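PDB 2ORY: lipase from Photobacterium sp. M37, which hydrolyses the ester bonds of triacylglycerols as a cold-adapted alpha/beta-hydrolase lipase of the class 3 family. Local coordinates for residues Phe12-Ser16 against Met73-Gln77; Ser98-Asn103 against Gln267-Ile271; Lys112-Ala116 against Leu185-Ile190. All coordinates share one frame; numbering follows the deposited sequence.

Contact 1: residues Phe12-Ser16 against Met73-Gln77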
loop_
_atom_site.group_PDB
_atom_site.type_symbol
_atom_site.label_atom_id
_atom_site.label_comp_id
_atom_site.label_asym_id
_atom_site.label_seq_id
_atom_site.Cartn_x
_atom_site.Cartn_y
_atom_site.Cartn_z
ATOM N N PHE A 12 5.261 -7.599 -6.489
ATOM C CA PHE A 12 6.189 -6.988 -5.547
ATOM C C PHE A 12 5.458 -6.562 -4.286
ATOM O O PHE A 12 5.998 -6.652 -3.188
ATOM C CB PHE A 12 6.864 -5.766 -6.166
ATOM C CG PHE A 12 7.934 -6.105 -7.160
ATOM C CD1 PHE A 12 7.823 -5.699 -8.492
ATOM C CD2 PHE A 12 9.072 -6.799 -6.757
ATOM C CE1 PHE A 12 8.832 -5.976 -9.403
ATOM C CE2 PHE A 12 10.084 -7.083 -7.660
ATOM C CZ PHE A 12 9.967 -6.669 -8.989
ATOM N N SER A 13 4.225 -6.095 -4.452
ATOM C CA SER A 13 3.440 -5.662 -3.312
ATOM C C SER A 13 3.162 -6.850 -2.408
ATOM O O SER A 13 3.206 -6.724 -1.183
ATOM C CB SER A 13 2.117 -5.040 -3.760
ATOM O OG SER A 13 2.316 -3.737 -4.285
ATOM N N TYR A 14 2.888 -8.007 -3.006
ATOM C CA TYR A 14 2.590 -9.203 -2.213
ATOM C C TYR A 14 3.806 -9.896 -1.623
ATOM O O TYR A 14 3.722 -10.496 -0.545
ATOM C CB TYR A 14 1.737 -10.195 -3.011
ATOM C CG TYR A 14 0.252 -9.883 -2.887
ATOM C CD1 TYR A 14 -0.244 -8.629 -3.255
ATOM C CD2 TYR A 14 -0.648 -10.817 -2.363
ATOM C CE1 TYR A 14 -1.592 -8.302 -3.102
ATOM C CE2 TYR A 14 -2.017 -10.507 -2.208
ATOM C CZ TYR A 14 -2.479 -9.240 -2.579
ATOM O OH TYR A 14 -3.810 -8.891 -2.431
ATOM N N MET A 15 4.939 -9.792 -2.306
ATOM C CA MET A 15 6.177 -10.381 -1.806
ATOM C C MET A 15 6.569 -9.635 -0.526
ATOM O O MET A 15 7.298 -10.163 0.309
ATOM C CB MET A 15 7.288 -10.239 -2.853
ATOM C CG MET A 15 8.575 -10.998 -2.509
ATOM S SD MET A 15 9.827 -10.866 -3.818
ATOM C CE MET A 15 10.533 -9.298 -3.457
ATOM N N SER A 16 6.078 -8.402 -0.391
ATOM C CA SER A 16 6.336 -7.565 0.776
ATOM C C SER A 16 5.803 -8.200 2.050
ATOM O O SER A 16 6.314 -7.953 3.143
ATOM C CB SER A 16 5.646 -6.216 0.614
ATOM O OG SER A 16 6.013 -5.616 -0.601
ATOM N N MET A 73 9.707 -1.618 4.132
ATOM C CA MET A 73 9.967 -1.054 2.816
ATOM C C MET A 73 11.294 -1.578 2.290
ATOM O O MET A 73 12.241 -1.782 3.065
ATOM C CB MET A 73 9.989 0.484 2.877
ATOM C CG MET A 73 10.330 1.180 1.544
ATOM S SD MET A 73 10.000 2.919 1.637
ATOM C CE MET A 73 11.243 3.428 2.872
ATOM N N TYR A 74 11.335 -1.848 0.988
ATOM C CA TYR A 74 12.556 -2.298 0.326
ATOM C C TYR A 74 12.550 -1.748 -1.101
ATOM O O TYR A 74 11.524 -1.234 -1.587
ATOM C CB TYR A 74 12.680 -3.838 0.329
ATOM C CG TYR A 74 11.642 -4.598 -0.479
ATOM C CD1 TYR A 74 11.957 -5.138 -1.714
ATOM C CD2 TYR A 74 10.332 -4.734 -0.022
ATOM C CE1 TYR A 74 10.991 -5.791 -2.484
ATOM C CE2 TYR A 74 9.354 -5.379 -0.786
ATOM C CZ TYR A 74 9.691 -5.901 -2.019
ATOM O OH TYR A 74 8.727 -6.482 -2.809
ATOM N N VAL A 75 13.711 -1.820 -1.748
ATOM C CA VAL A 75 13.868 -1.357 -3.122
ATOM C C VAL A 75 14.490 -2.467 -3.987
ATOM O O VAL A 75 15.528 -3.023 -3.629
ATOM C CB VAL A 75 14.780 -0.112 -3.186
ATOM C CG1 VAL A 75 14.816 0.427 -4.602
ATOM C CG2 VAL A 75 14.291 0.955 -2.213
ATOM N N ILE A 76 13.847 -2.793 -5.109
ATOM C CA ILE A 76 14.353 -3.820 -6.032
ATOM C C ILE A 76 14.870 -3.081 -7.260
ATOM O O ILE A 76 14.224 -2.155 -7.746
ATOM C CB ILE A 76 13.247 -4.789 -6.554
ATOM C CG1 ILE A 76 12.356 -5.264 -5.410
ATOM C CG2 ILE A 76 13.873 -5.975 -7.255
ATOM C CD1 ILE A 76 11.224 -4.279 -5.115
ATOM N N GLN A 77 16.023 -3.494 -7.760
ATOM C CA GLN A 77 16.595 -2.880 -8.946
ATOM C C GLN A 77 16.696 -3.929 -10.046
ATOM O O GLN A 77 17.175 -5.037 -9.808
ATOM C CB GLN A 77 17.992 -2.327 -8.648
ATOM C CG GLN A 77 18.699 -1.762 -9.876
ATOM C CD GLN A 77 20.103 -1.250 -9.584
ATOM O OE1 GLN A 77 20.732 -0.617 -10.432
ATOM N NE2 GLN A 77 20.601 -1.525 -8.383
#
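Phe-12 meets Tyr-74 and Ile-76 where helix 5-15 lies against strand 66-78, in the mixed sheet at the centre of this alpha/beta-hydrolase fold. The Phe-12 ring sends its CD2-CE2 side to Ile-76, with CE2 3.7 Å from CG1 of Ile-76 and CD2 equally near its CD1. Met-15 runs out extended and then bends at its thioether (chi3 82°), which brings CE to 3.7 Å from Tyr-74 CE1; the two side chains cross at about a right angle. Helix 30-43 covers the same ground, Met-37 touching both Met-15 and Tyr-74. At Ser-16 the hydroxyl turns back along the helix and also comes up in the plane of the Tyr-74 ring, at its CE2 edge. It thereby reaches the focus of the contact, the carbonyl of Phe-12, a buried acceptor gripped by two hydroxyls, one from Ser-16 and one from the sheet. Ser-16 OG donates to Phe-12 O at 2.8 Å, in the carbonyl plane and on a lone pair. Tyr-74 OH donates to Phe-12 O, also at 2.8 Å, but from 24° off that plane and with a C=O...donor angle of 124°.

Contact 2: residues Ser98-Asn103 against Gln267-Ile271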
loop_
_atom_site.group_PDB
_atom_site.type_symbol
_atom_site.label_atom_id
_atom_site.label_comp_id
_atom_site.label_asym_id
_atom_site.label_seq_id
_atom_site.Cartn_x
_atom_site.Cartn_y
_atom_site.Cartn_z
ATOM N N SER A 98 -10.952 -4.764 10.428
ATOM C CA SER A 98 -11.711 -4.064 11.471
ATOM C C SER A 98 -10.804 -3.498 12.564
ATOM O O SER A 98 -11.091 -2.454 13.137
ATOM C CB SER A 98 -12.764 -5.005 12.086
ATOM O OG SER A 98 -13.630 -4.312 12.958
ATOM N N ASP A 99 -9.700 -4.184 12.835
ATOM C CA ASP A 99 -8.773 -3.738 13.866
ATOM C C ASP A 99 -7.844 -2.608 13.429
ATOM O O ASP A 99 -7.813 -1.577 14.089
ATOM C CB ASP A 99 -7.938 -4.907 14.402
ATOM C CG ASP A 99 -8.790 -5.945 15.150
ATOM O OD1 ASP A 99 -10.025 -5.765 15.218
ATOM O OD2 ASP A 99 -8.233 -6.938 15.662
ATOM N N TRP A 100 -7.087 -2.791 12.341
ATOM C CA TRP A 100 -6.165 -1.739 11.911
ATOM C C TRP A 100 -6.801 -0.593 11.122
ATOM O O TRP A 100 -6.240 0.499 11.073
ATOM C CB TRP A 100 -4.981 -2.319 11.122
ATOM C CG TRP A 100 -5.331 -2.940 9.809
ATOM C CD1 TRP A 100 -5.577 -4.262 9.571
ATOM C CD2 TRP A 100 -5.532 -2.258 8.552
ATOM N NE1 TRP A 100 -5.923 -4.447 8.254
ATOM C CE2 TRP A 100 -5.905 -3.240 7.606
ATOM C CE3 TRP A 100 -5.435 -0.921 8.140
ATOM C CZ2 TRP A 100 -6.184 -2.921 6.258
ATOM C CZ3 TRP A 100 -5.709 -0.610 6.799
ATOM C CH2 TRP A 100 -6.079 -1.610 5.881
ATOM N N LEU A 101 -7.965 -0.824 10.519
ATOM C CA LEU A 101 -8.635 0.227 9.755
ATOM C C LEU A 101 -9.791 0.900 10.532
ATOM O O LEU A 101 -9.739 2.094 10.812
ATOM C CB LEU A 101 -9.152 -0.341 8.421
ATOM C CG LEU A 101 -9.923 0.665 7.554
ATOM C CD1 LEU A 101 -8.947 1.715 7.030
ATOM C CD2 LEU A 101 -10.614 -0.048 6.394
ATOM N N PHE A 102 -10.825 0.145 10.889
ATOM C CA PHE A 102 -11.949 0.730 11.629
ATOM C C PHE A 102 -11.568 1.388 12.968
ATOM O O PHE A 102 -12.164 2.380 13.358
ATOM C CB PHE A 102 -13.025 -0.323 11.919
ATOM C CG PHE A 102 -13.768 -0.806 10.707
ATOM C CD1 PHE A 102 -13.364 -0.457 9.427
ATOM C CD2 PHE A 102 -14.884 -1.622 10.859
ATOM C CE1 PHE A 102 -14.058 -0.910 8.314
ATOM C CE2 PHE A 102 -15.589 -2.083 9.757
ATOM C CZ PHE A 102 -15.172 -1.724 8.476
ATOM N N ASN A 103 -10.600 0.828 13.683
ATOM C CA ASN A 103 -10.221 1.404 14.971
ATOM C C ASN A 103 -9.087 2.436 14.916
ATOM O O ASN A 103 -8.440 2.708 15.926
ATOM C CB ASN A 103 -9.851 0.288 15.951
ATOM C CG ASN A 103 -11.055 -0.461 16.447
ATOM O OD1 ASN A 103 -11.627 -0.131 17.489
ATOM N ND2 ASN A 103 -11.464 -1.472 15.694
ATOM N N GLN A 267 -19.479 -4.153 14.351
ATOM C CA GLN A 267 -18.919 -3.478 13.186
ATOM C C GLN A 267 -19.804 -2.308 12.720
ATOM O O GLN A 267 -19.300 -1.291 12.236
ATOM C CB GLN A 267 -18.725 -4.475 12.051
ATOM C CG GLN A 267 -17.360 -5.143 12.043
ATOM C CD GLN A 267 -17.050 -5.911 13.323
ATOM O OE1 GLN A 267 -16.002 -5.703 13.943
ATOM N NE2 GLN A 267 -17.940 -6.812 13.706
ATOM N N ARG A 268 -21.123 -2.450 12.861
ATOM C CA ARG A 268 -22.034 -1.369 12.466
ATOM C C ARG A 268 -21.753 -0.158 13.339
ATOM O O ARG A 268 -21.781 0.966 12.850
ATOM C CB ARG A 268 -23.497 -1.781 12.630
ATOM C CG ARG A 268 -24.037 -2.645 11.515
ATOM C CD ARG A 268 -25.450 -3.101 11.850
ATOM N NE ARG A 268 -26.000 -3.951 10.803
ATOM C CZ ARG A 268 -26.437 -3.500 9.631
ATOM N NH1 ARG A 268 -26.397 -2.198 9.362
ATOM N NH2 ARG A 268 -26.897 -4.352 8.723
ATOM N N ALA A 269 -21.494 -0.392 14.631
ATOM C CA ALA A 269 -21.171 0.695 15.566
ATOM C C ALA A 269 -19.833 1.341 15.173
ATOM O O ALA A 269 -19.689 2.566 15.225
ATOM C CB ALA A 269 -21.092 0.157 17.010
ATOM N N LEU A 270 -18.849 0.523 14.786
ATOM C CA LEU A 270 -17.545 1.072 14.378
ATOM C C LEU A 270 -17.698 1.916 13.111
ATOM O O LEU A 270 -17.130 3.000 13.017
ATOM C CB LEU A 270 -16.521 -0.050 14.143
ATOM C CG LEU A 270 -15.785 -0.557 15.388
ATOM C CD1 LEU A 270 -15.053 -1.854 15.116
ATOM C CD2 LEU A 270 -14.817 0.505 15.811
ATOM N N ILE A 271 -18.477 1.425 12.149
ATOM C CA ILE A 271 -18.709 2.172 10.918
ATOM C C ILE A 271 -19.304 3.545 11.240
ATOM O O ILE A 271 -18.824 4.564 10.740
ATOM C CB ILE A 271 -19.687 1.436 9.981
ATOM C CG1 ILE A 271 -19.088 0.113 9.527
ATOM C CG2 ILE A 271 -20.002 2.305 8.779
ATOM C CD1 ILE A 271 -17.918 0.296 8.633
#
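Ser-98 O takes a hydrogen bond from Asn-103 ND2 at 2.8 Å, nearly in the amide plane of Asn-103, and a weak one from Asn-103 N, just past helix 97-102, which closes with a wider pi-type turn. From the same serine, Ser-98 OG crosses to helix 265-278 and donates to Gln-267 OE1 at 2.9 Å, in the carbonyl plane of the amide and on one of its lone pairs; a bend in the Gln-267 chain (chi2 59°) brings the amide round to it. The Asn-103 amide lies across the two methyls of Leu-270, with ND2 3.7 Å from CD1. Phe-102 fills the space between the helices. Its CZ comes to 3.4 Å from Ile-271 CD1, a tight approach, while CD2 packs on Leu-270 CB and the ring edge faces Gln-267 CG. The short segments run nearly parallel, 17° apart with axes 11.4 Å from each other, so side chains rather than backbones bridge the gap. Helix 97-102 also carries Trp-100, which touches Ser-174 and His-312 of the probable catalytic triad of this alpha/beta-hydrolase. Helix 304-319 packs over both helices through Leu-305, which touches Ser-98 and Gln-267.

Contact 3: residues Lys112-Ala116 against Leu185-Ile190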
loop_
_atom_site.group_PDB
_atom_site.type_symbol
_atom_site.label_atom_id
_atom_site.label_comp_id
_atom_site.label_asym_id
_atom_site.label_seq_id
_atom_site.Cartn_x
_atom_site.Cartn_y
_atom_site.Cartn_z
ATOM N N LYS A 112 -1.128 19.436 7.669
ATOM C CA LYS A 112 -1.059 19.991 6.335
ATOM C C LYS A 112 0.130 19.347 5.644
ATOM O O LYS A 112 1.157 19.083 6.275
ATOM C CB LYS A 112 -0.913 21.521 6.371
ATOM C CG LYS A 112 0.404 22.023 6.905
ATOM C CD LYS A 112 0.958 23.167 6.054
ATOM C CE LYS A 112 0.063 24.397 6.072
ATOM N NZ LYS A 112 0.493 25.393 5.034
ATOM N N TRP A 113 -0.047 19.042 4.363
ATOM C CA TRP A 113 1.002 18.448 3.550
ATOM C C TRP A 113 2.191 19.398 3.658
ATOM O O TRP A 113 2.099 20.581 3.319
ATOM C CB TRP A 113 0.528 18.335 2.103
ATOM C CG TRP A 113 1.527 17.736 1.177
ATOM C CD1 TRP A 113 2.089 18.334 0.083
ATOM C CD2 TRP A 113 2.034 16.391 1.210
ATOM N NE1 TRP A 113 2.907 17.441 -0.572
ATOM C CE2 TRP A 113 2.895 16.245 0.094
ATOM C CE3 TRP A 113 1.845 15.300 2.071
ATOM C CZ2 TRP A 113 3.566 15.047 -0.184
ATOM C CZ3 TRP A 113 2.516 14.100 1.795
ATOM C CH2 TRP A 113 3.366 13.987 0.674
ATOM N N PRO A 114 3.325 18.890 4.145
ATOM C CA PRO A 114 4.491 19.757 4.287
ATOM C C PRO A 114 5.396 20.006 3.088
ATOM O O PRO A 114 6.266 20.866 3.160
ATOM C CB PRO A 114 5.247 19.125 5.463
ATOM C CG PRO A 114 4.925 17.679 5.358
ATOM C CD PRO A 114 3.485 17.626 4.889
ATOM N N TYR A 115 5.181 19.314 1.976
ATOM C CA TYR A 115 6.088 19.481 0.848
ATOM C C TYR A 115 5.631 20.292 -0.354
ATOM O O TYR A 115 6.338 20.350 -1.345
ATOM C CB TYR A 115 6.568 18.100 0.387
ATOM C CG TYR A 115 7.023 17.247 1.541
ATOM C CD1 TYR A 115 6.218 16.214 2.037
ATOM C CD2 TYR A 115 8.231 17.507 2.177
ATOM C CE1 TYR A 115 6.613 15.468 3.138
ATOM C CE2 TYR A 115 8.627 16.773 3.274
ATOM C CZ TYR A 115 7.819 15.757 3.750
ATOM O OH TYR A 115 8.224 15.052 4.850
ATOM N N ALA A 116 4.452 20.896 -0.279
ATOM C CA ALA A 116 3.948 21.726 -1.366
ATOM C C ALA A 116 2.691 22.468 -0.931
ATOM O O ALA A 116 1.942 21.997 -0.068
ATOM C CB ALA A 116 3.655 20.886 -2.602
ATOM N N LEU A 185 4.580 10.924 -3.975
ATOM C CA LEU A 185 4.342 12.358 -4.086
ATOM C C LEU A 185 5.418 13.133 -3.332
ATOM O O LEU A 185 5.835 14.201 -3.777
ATOM C CB LEU A 185 2.962 12.761 -3.534
ATOM C CG LEU A 185 2.586 14.258 -3.677
ATOM C CD1 LEU A 185 2.589 14.660 -5.151
ATOM C CD2 LEU A 185 1.212 14.529 -3.092
ATOM N N TRP A 186 5.871 12.606 -2.196
ATOM C CA TRP A 186 6.900 13.295 -1.436
ATOM C C TRP A 186 8.190 13.370 -2.248
ATOM O O TRP A 186 8.846 14.408 -2.272
ATOM C CB TRP A 186 7.154 12.590 -0.109
ATOM C CG TRP A 186 8.490 12.900 0.496
ATOM C CD1 TRP A 186 8.937 14.113 0.919
ATOM C CD2 TRP A 186 9.538 11.967 0.765
ATOM N NE1 TRP A 186 10.200 13.997 1.441
ATOM C CE2 TRP A 186 10.596 12.689 1.359
ATOM C CE3 TRP A 186 9.685 10.580 0.572
ATOM C CZ2 TRP A 186 11.785 12.080 1.762
ATOM C CZ3 TRP A 186 10.864 9.978 0.977
ATOM C CH2 TRP A 186 11.902 10.729 1.570
ATOM N N LEU A 187 8.542 12.268 -2.912
ATOM C CA LEU A 187 9.745 12.214 -3.743
ATOM C C LEU A 187 9.605 13.210 -4.889
ATOM O O LEU A 187 10.551 13.912 -5.228
ATOM C CB LEU A 187 9.953 10.794 -4.288
ATOM C CG LEU A 187 10.326 9.745 -3.238
ATOM C CD1 LEU A 187 10.489 8.345 -3.851
ATOM C CD2 LEU A 187 11.623 10.180 -2.615
ATOM N N LYS A 188 8.414 13.256 -5.480
ATOM C CA LYS A 188 8.090 14.187 -6.554
ATOM C C LYS A 188 8.291 15.635 -6.068
ATOM O O LYS A 188 8.984 16.438 -6.711
ATOM C CB LYS A 188 6.623 14.024 -6.951
ATOM C CG LYS A 188 6.364 13.208 -8.194
ATOM C CD LYS A 188 6.580 14.044 -9.440
ATOM C CE LYS A 188 5.965 13.372 -10.653
ATOM N NZ LYS A 188 6.102 14.218 -11.868
ATOM N N ASP A 189 7.675 15.960 -4.932
ATOM C CA ASP A 189 7.750 17.302 -4.380
ATOM C C ASP A 189 9.128 17.813 -3.993
ATOM O O ASP A 189 9.320 19.023 -3.936
ATOM C CB ASP A 189 6.826 17.449 -3.177
ATOM C CG ASP A 189 5.366 17.597 -3.567
ATOM O OD1 ASP A 189 5.072 18.176 -4.640
ATOM O OD2 ASP A 189 4.504 17.149 -2.777
ATOM N N ILE A 190 10.081 16.928 -3.722
ATOM C CA ILE A 190 11.414 17.390 -3.344
ATOM C C ILE A 190 12.438 17.262 -4.479
ATOM O O ILE A 190 13.639 17.471 -4.279
ATOM C CB ILE A 190 11.941 16.635 -2.120
ATOM C CG1 ILE A 190 12.204 15.177 -2.481
ATOM C CG2 ILE A 190 10.923 16.726 -0.987
ATOM C CD1 ILE A 190 12.806 14.367 -1.337
#
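Tyr-115 and Trp-186 form an edge-to-face pair: the pyrrole edge of the indole points at the phenol face, the planes stand 52° apart and the centroids of the Tyr-115 ring and the five-membered ring of Trp-186 are 4.3 Å from each other. Trp-186 CD1 sits over the middle of the Tyr-115 ring, 3.5 Å from CZ, and Pro-114 CG lies over the opposite face, toward its rim. The second indole, that of Trp-113, is steeply inclined to the phenol: Tyr-115 CD1 lies over one of its faces, while Trp-113 CE2 lies in plane at the edge of the Tyr-115 ring. Leu-185 CD2 lies over the other face of the Trp-113 indole, and Trp-113 CZ2 rests 3.7 Å from Leu-185 CG. With CG trans to its own amide nitrogen, Trp-113 reaches toward the helix, and NE1 donates to Asp-189 OD2 at 2.7 Å with an N-H...acceptor angle of 152°; the oxygen lies almost in the indole plane, although the carboxylate itself is rotated 60° against the ring. The other oxygen, OD1, is hydrogen-bonded to Tyr-219 OH, and this division of the carboxylate between two partners probably fixes its rotation. Close by, Tyr-115 CB and Asp-189 CB touch at 3.6 Å, and Ala-116 CB adds to the cover over the carboxylate. The loop between strands 110-112 and 124-126 is thereby laid on the C-terminal end of helix 175-189, flanked by helix 214-224, whose Phe-216 meets Trp-113 edge-to-face, and by helix 127-138, where Gln-137 hydrogen-bonds Tyr-115 OH.

How the contacts relate
The three contacts are well spread over one alpha/beta-hydrolase chain, with centres 22 to 30 Å apart and no atoms in touch. Contact 1 closes first along the sequence; contact 3 is then nested inside the long loop that contact 2 closes. Contacts 1 and 2 lie on opposite sides of the chain's centre. Contact 1 alone includes a strand of the central sheet, and its Ser-16 lies near the probable nucleophile elbow. Contact 3 sits at the far end of helix 175-189, which begins just after Ser-174, the probable nucleophile. Trp-100, on the helix of contact 2 but taking no part in it, touches Ser-174 and His-312 of the probable triad, so all three contacts involve elements leading to this region.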